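Local coordinates for protein oligogalacturonate lyase (Yersinia enterocolitica subsp. enterocolitica, PDB 3PE7) that cleaves oligogalacturonates, the short fragments of pectin, by beta-elimination in the cytoplasm, and binds manganese and calcium ions, at residues Ser250-Tyr254 / Ile266-Pro271; Lys99-Leu104 / Glu114-Val120. One frame throughout, in Å; residues are numbered along the deposited sequence.

Contact 1 (Ser250-Tyr254 / Ile266-Pro271). With CA (calcium ion), chain D.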
loop_
_atom_site.group_PDB
_atom_site.type_symbol
_atom_site.label_atom_id
_atom_site.label_comp_id
_atom_site.label_asym_id
_atom_site.label_seq_id
_atom_site.Cartn_x
_atom_site.Cartn_y
_atom_site.Cartn_z
ATOM N N SER A 250 1.233 9.135 -14.784
ATOM C CA SER A 250 0.537 9.271 -16.073
ATOM C C SER A 250 -0.981 9.130 -15.968
ATOM O O SER A 250 -1.716 9.712 -16.780
ATOM C CB SER A 250 1.095 8.248 -17.072
ATOM O OG SER A 250 0.925 6.905 -16.590
ATOM N N ALA A 251 -1.451 8.362 -14.975
ATOM C CA ALA A 251 -2.873 8.024 -14.863
ATOM C C ALA A 251 -3.198 7.541 -13.453
ATOM O O ALA A 251 -2.291 7.080 -12.726
ATOM C CB ALA A 251 -3.244 6.946 -15.875
ATOM N N LEU A 252 -4.483 7.654 -13.094
ATOM C CA LEU A 252 -5.048 6.984 -11.927
ATOM C C LEU A 252 -5.732 5.709 -12.413
ATOM O O LEU A 252 -6.541 5.745 -13.335
ATOM C CB LEU A 252 -6.035 7.904 -11.195
ATOM C CG LEU A 252 -6.478 7.501 -9.782
ATOM C CD1 LEU A 252 -5.348 7.697 -8.763
ATOM C CD2 LEU A 252 -7.706 8.284 -9.406
ATOM N N VAL A 253 -5.370 4.577 -11.815
ATOM C CA VAL A 253 -5.907 3.266 -12.207
ATOM C C VAL A 253 -6.821 2.791 -11.089
ATOM O O VAL A 253 -6.586 3.094 -9.925
ATOM C CB VAL A 253 -4.758 2.257 -12.483
ATOM C CG1 VAL A 253 -5.264 0.813 -12.692
ATOM C CG2 VAL A 253 -3.935 2.714 -13.699
ATOM N N TYR A 254 -7.876 2.070 -11.455
ATOM C CA TYR A 254 -8.811 1.549 -10.457
ATOM C C TYR A 254 -9.566 0.354 -11.009
ATOM O O TYR A 254 -9.471 0.025 -12.193
ATOM C CB TYR A 254 -9.800 2.645 -9.993
ATOM C CG TYR A 254 -10.698 3.170 -11.096
ATOM C CD1 TYR A 254 -10.266 4.205 -11.949
ATOM C CD2 TYR A 254 -11.977 2.629 -11.295
ATOM C CE1 TYR A 254 -11.104 4.684 -12.977
ATOM C CE2 TYR A 254 -12.812 3.105 -12.305
ATOM C CZ TYR A 254 -12.370 4.130 -13.136
ATOM O OH TYR A 254 -13.216 4.566 -14.148
ATOM N N ILE A 266 -10.316 -3.484 -15.043
ATOM C CA ILE A 266 -9.324 -2.427 -14.790
ATOM C C ILE A 266 -9.621 -1.222 -15.681
ATOM O O ILE A 266 -9.824 -1.378 -16.901
ATOM C CB ILE A 266 -7.866 -2.902 -15.051
ATOM C CG1 ILE A 266 -7.541 -4.159 -14.233
ATOM C CG2 ILE A 266 -6.876 -1.795 -14.769
ATOM C CD1 ILE A 266 -6.191 -4.799 -14.611
ATOM N N TYR A 267 -9.653 -0.041 -15.065
ATOM C CA TYR A 267 -9.914 1.222 -15.755
ATOM C C TYR A 267 -8.760 2.175 -15.508
ATOM O O TYR A 267 -8.026 2.041 -14.525
ATOM C CB TYR A 267 -11.181 1.877 -15.200
ATOM C CG TYR A 267 -12.473 1.469 -15.874
ATOM C CD1 TYR A 267 -13.136 2.337 -16.743
ATOM C CD2 TYR A 267 -13.025 0.210 -15.653
ATOM C CE1 TYR A 267 -14.337 1.962 -17.362
ATOM C CE2 TYR A 267 -14.225 -0.168 -16.272
ATOM C CZ TYR A 267 -14.862 0.712 -17.119
ATOM O OH TYR A 267 -16.035 0.323 -17.735
ATOM N N SER A 268 -8.598 3.136 -16.410
ATOM C CA SER A 268 -7.614 4.191 -16.245
ATOM C C SER A 268 -8.347 5.510 -16.379
ATOM O O SER A 268 -9.297 5.600 -17.168
ATOM C CB SER A 268 -6.583 4.083 -17.369
ATOM O OG SER A 268 -5.391 4.711 -16.969
ATOM N N ALA A 269 -7.929 6.521 -15.618
ATOM C CA ALA A 269 -8.458 7.877 -15.792
ATOM C C ALA A 269 -7.300 8.827 -16.045
ATOM O O ALA A 269 -6.320 8.789 -15.316
ATOM C CB ALA A 269 -9.200 8.318 -14.552
ATOM N N ASP A 270 -7.408 9.668 -17.076
ATOM C CA ASP A 270 -6.402 10.710 -17.290
ATOM C C ASP A 270 -6.702 11.876 -16.357
ATOM O O ASP A 270 -7.806 12.380 -16.345
ATOM C CB ASP A 270 -6.419 11.210 -18.725
ATOM C CG ASP A 270 -5.260 12.149 -19.017
ATOM O OD1 ASP A 270 -4.144 11.639 -19.234
ATOM O OD2 ASP A 270 -5.445 13.381 -18.991
ATOM N N PRO A 271 -5.701 12.321 -15.590
ATOM C CA PRO A 271 -5.948 13.343 -14.579
ATOM C C PRO A 271 -6.350 14.708 -15.156
ATOM O O PRO A 271 -7.139 15.447 -14.535
ATOM C CB PRO A 271 -4.616 13.405 -13.818
ATOM C CG PRO A 271 -3.991 12.132 -14.073
ATOM C CD PRO A 271 -4.350 11.755 -15.469
HETATM CA CA CA D . -2.719 13.520 -19.436
#

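Contact 2 (Lys99-Leu104 / Glu114-Val120)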
loop_
_atom_site.group_PDB
_atom_site.type_symbol
_atom_site.label_atom_id
_atom_site.label_comp_id
_atom_site.label_asym_id
_atom_site.label_seq_id
_atom_site.Cartn_x
_atom_site.Cartn_y
_atom_site.Cartn_z
ATOM N N LYS A 99 4.850 6.235 14.565
ATOM C CA LYS A 99 5.028 5.585 15.856
ATOM C C LYS A 99 3.929 6.068 16.795
ATOM O O LYS A 99 3.599 7.263 16.827
ATOM C CB LYS A 99 6.395 5.922 16.433
ATOM C CG LYS A 99 6.912 4.919 17.480
ATOM C CD LYS A 99 7.977 5.544 18.376
ATOM C CE LYS A 99 9.022 6.334 17.596
ATOM N NZ LYS A 99 10.256 6.652 18.393
ATOM N N ASP A 100 3.354 5.117 17.533
ATOM C CA ASP A 100 2.319 5.392 18.531
ATOM C C ASP A 100 1.101 6.105 17.975
ATOM O O ASP A 100 0.441 6.871 18.684
ATOM C CB ASP A 100 2.919 6.114 19.752
ATOM C CG ASP A 100 3.843 5.220 20.542
ATOM O OD1 ASP A 100 3.535 4.019 20.685
ATOM O OD2 ASP A 100 4.894 5.706 21.005
ATOM N N GLY A 101 0.801 5.847 16.702
ATOM C CA GLY A 101 -0.349 6.429 16.038
ATOM C C GLY A 101 -0.279 7.905 15.678
ATOM O O GLY A 101 -1.049 8.353 14.845
ATOM N N ARG A 102 0.651 8.647 16.272
ATOM C CA ARG A 102 0.605 10.123 16.237
ATOM C C ARG A 102 1.897 10.787 15.750
ATOM O O ARG A 102 1.875 11.926 15.275
ATOM C CB ARG A 102 0.269 10.673 17.642
ATOM C CG ARG A 102 1.386 10.433 18.662
ATOM C CD ARG A 102 0.911 10.373 20.107
ATOM N NE ARG A 102 1.909 9.713 20.960
ATOM C CZ ARG A 102 1.858 9.626 22.289
ATOM N NH1 ARG A 102 0.850 10.160 22.979
ATOM N NH2 ARG A 102 2.835 9.002 22.934
ATOM N N ASN A 103 3.017 10.094 15.899
ATOM C CA ASN A 103 4.322 10.696 15.628
ATOM C C ASN A 103 4.879 10.244 14.287
ATOM O O ASN A 103 5.248 9.071 14.146
ATOM C CB ASN A 103 5.320 10.305 16.722
ATOM C CG ASN A 103 4.932 10.847 18.089
ATOM O OD1 ASN A 103 4.476 11.978 18.206
ATOM N ND2 ASN A 103 5.097 10.029 19.127
ATOM N N LEU A 104 4.913 11.163 13.320
ATOM C CA LEU A 104 5.534 10.865 12.034
ATOM C C LEU A 104 7.045 10.993 12.210
ATOM O O LEU A 104 7.555 12.087 12.511
ATOM C CB LEU A 104 4.988 11.790 10.933
ATOM C CG LEU A 104 5.315 11.453 9.461
ATOM C CD1 LEU A 104 6.800 11.656 9.103
ATOM C CD2 LEU A 104 4.863 10.054 9.045
ATOM N N GLU A 114 16.570 8.838 15.051
ATOM C CA GLU A 114 15.226 9.230 14.651
ATOM C C GLU A 114 14.891 10.666 15.047
ATOM O O GLU A 114 15.354 11.169 16.067
ATOM C CB GLU A 114 14.159 8.269 15.229
ATOM C CG GLU A 114 14.550 6.792 15.159
ATOM C CD GLU A 114 13.363 5.844 15.276
ATOM O OE1 GLU A 114 12.182 6.309 15.225
ATOM O OE2 GLU A 114 13.622 4.628 15.430
ATOM N N ASN A 115 14.057 11.305 14.245
ATOM C CA ASN A 115 13.544 12.639 14.539
ATOM C C ASN A 115 12.034 12.625 14.367
ATOM O O ASN A 115 11.521 12.051 13.393
ATOM C CB ASN A 115 14.170 13.649 13.560
ATOM C CG ASN A 115 13.751 15.068 13.837
ATOM O OD1 ASN A 115 14.011 15.608 14.923
ATOM N ND2 ASN A 115 13.112 15.701 12.853
ATOM N N VAL A 116 11.298 13.253 15.281
ATOM C CA VAL A 116 9.869 13.398 15.014
ATOM C C VAL A 116 9.612 14.605 14.112
ATOM O O VAL A 116 9.920 15.749 14.462
ATOM C CB VAL A 116 8.935 13.271 16.293
ATOM C CG1 VAL A 116 9.684 13.410 17.556
ATOM C CG2 VAL A 116 7.675 14.156 16.195
ATOM N N VAL A 117 9.092 14.328 12.923
ATOM C CA VAL A 117 8.898 15.372 11.931
ATOM C C VAL A 117 7.604 16.133 12.204
ATOM O O VAL A 117 7.552 17.363 12.068
ATOM C CB VAL A 117 8.901 14.796 10.492
ATOM C CG1 VAL A 117 8.525 15.865 9.495
ATOM C CG2 VAL A 117 10.276 14.203 10.154
ATOM N N TYR A 118 6.558 15.405 12.592
ATOM C CA TYR A 118 5.247 16.009 12.830
ATOM C C TYR A 118 4.499 15.155 13.835
ATOM O O TYR A 118 4.598 13.923 13.784
ATOM C CB TYR A 118 4.431 16.120 11.523
ATOM C CG TYR A 118 2.978 16.540 11.692
ATOM C CD1 TYR A 118 1.944 15.600 11.613
ATOM C CD2 TYR A 118 2.633 17.883 11.911
ATOM C CE1 TYR A 118 0.610 15.971 11.754
ATOM C CE2 TYR A 118 1.284 18.275 12.049
ATOM C CZ TYR A 118 0.277 17.303 11.983
ATOM O OH TYR A 118 -1.054 17.673 12.116
ATOM N N GLN A 119 3.768 15.811 14.740
ATOM C CA GLN A 119 2.890 15.111 15.671
ATOM C C GLN A 119 1.437 15.520 15.445
ATOM O O GLN A 119 1.102 16.714 15.456
ATOM C CB GLN A 119 3.294 15.387 17.121
ATOM C CG GLN A 119 2.404 14.695 18.138
ATOM C CD GLN A 119 2.913 14.840 19.548
ATOM O OE1 GLN A 119 2.518 15.754 20.263
ATOM N NE2 GLN A 119 3.806 13.951 19.953
ATOM N N VAL A 120 0.566 14.532 15.248
ATOM C CA VAL A 120 -0.854 14.806 15.147
ATOM C C VAL A 120 -1.269 15.445 16.480
ATOM O O VAL A 120 -0.967 14.890 17.541
ATOM C CB VAL A 120 -1.668 13.523 14.881
ATOM C CG1 VAL A 120 -3.166 13.830 14.810
ATOM C CG2 VAL A 120 -1.182 12.837 13.567
#

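Contact 1 (Ser250-Tyr254 / Ile266-Pro271)
Tyr254 lays one face of its ring against the CB of Tyr267, which sits 3.6 Å from the ring centroid, a CH-pi contact. The methyl of Ala269 lies at the edge of the same ring, near its plane. The two tyrosine rings lie at 21° to each other, displaced so that little of one faces the other. Tyr254 CG stands between its own backbone N and carbonyl carbon (chi1 63°), which brings the ring back over the partner strand. Its OH is hydrogen-bonded to Asn276 and Lys232, and Lys232 also makes a cation-pi contact with Tyr267. On the other side of the sheet Val253 CG1 meets Ile266 CG2 at 3.7 Å. The backbones form an antiparallel ladder, in which Tyr267 N reaches Tyr254 O at 2.9 Å and Ala269 N reaches Leu252 O at 2.8 Å. Just past the ladder, Asp270 binds calcium through OD1 at 2.4 Å and OD2 at 2.8 Å, and Glu272 joins it at the metal. Strands 252-258 and 264-269 are the two middle strands of a four-stranded blade of the seven-bladed beta-propeller, with 238-245 flanking the first and 276-285 the second.

Contact 2 (Lys99-Leu104 / Glu114-Val120)
A classic beta bulge marks the hairpin of strands 103-108 and 114-119, the last two of a propeller blade. Val117 and Tyr118 both face Leu104, whose O takes a hydrogen bond from Val117 N at 2.7 Å and a weak one from Tyr118 N at 3.5 Å. A second bulge, Arg102 and Asn103 opposite Lys99, lies in the preceding turn, between strands 94-99 and 103-108. Leu104 N returns a bond to Tyr118 O at 2.8 Å, and Val120 N bonds to Arg102 O at 2.9 Å. On one face of the hairpin Asn103 and Gln119 run side by side. Gln119 NE2 gives a nearly straight bond to Asn103 OD1, 2.7 Å long with 175° at the hydrogen, and the acceptor lies in the amide plane of Gln119. Chi1 of -64° sets Asn103 CG beside its backbone N, and chi2 of -40° turns OD1 toward the glutamine. On the opposite face Leu104 CD1 packs on Val117 CB at 4.0 Å. Leu139 of the next blade touches the leucine, as do Phe96 and Val98 of its own blade. Lys99 NZ approaches Glu114 OE1 only at 3.7 Å, a long salt bridge. That OE1 is also hydrogen-bonded to Tyr97, and OE2 makes a salt bridge to Lys3. Lys99 therefore probably adds a modest electrostatic pull, while the short amide bond probably helps to hold the two amides in their orientation.

Contact 2 comes first along the chain and is complete before contact 1 begins. Their centres lie about 32 Å apart and their nearest atoms about 21 Å apart, so they do not touch. Each joins neighbouring strands of a different four-stranded antiparallel sheet, and both sheets are blades of the same seven-bladed beta-propeller. Contact 1 lies between the two middle strands of its blade, whereas contact 2 ties the last strand of its blade to the one before. Contact 1 carries a ligand of one calcium ion. The manganese ion is held elsewhere, by His287, Gln350, His353 and His355. Both contacts thus belong to the blade framework rather than to the manganese site.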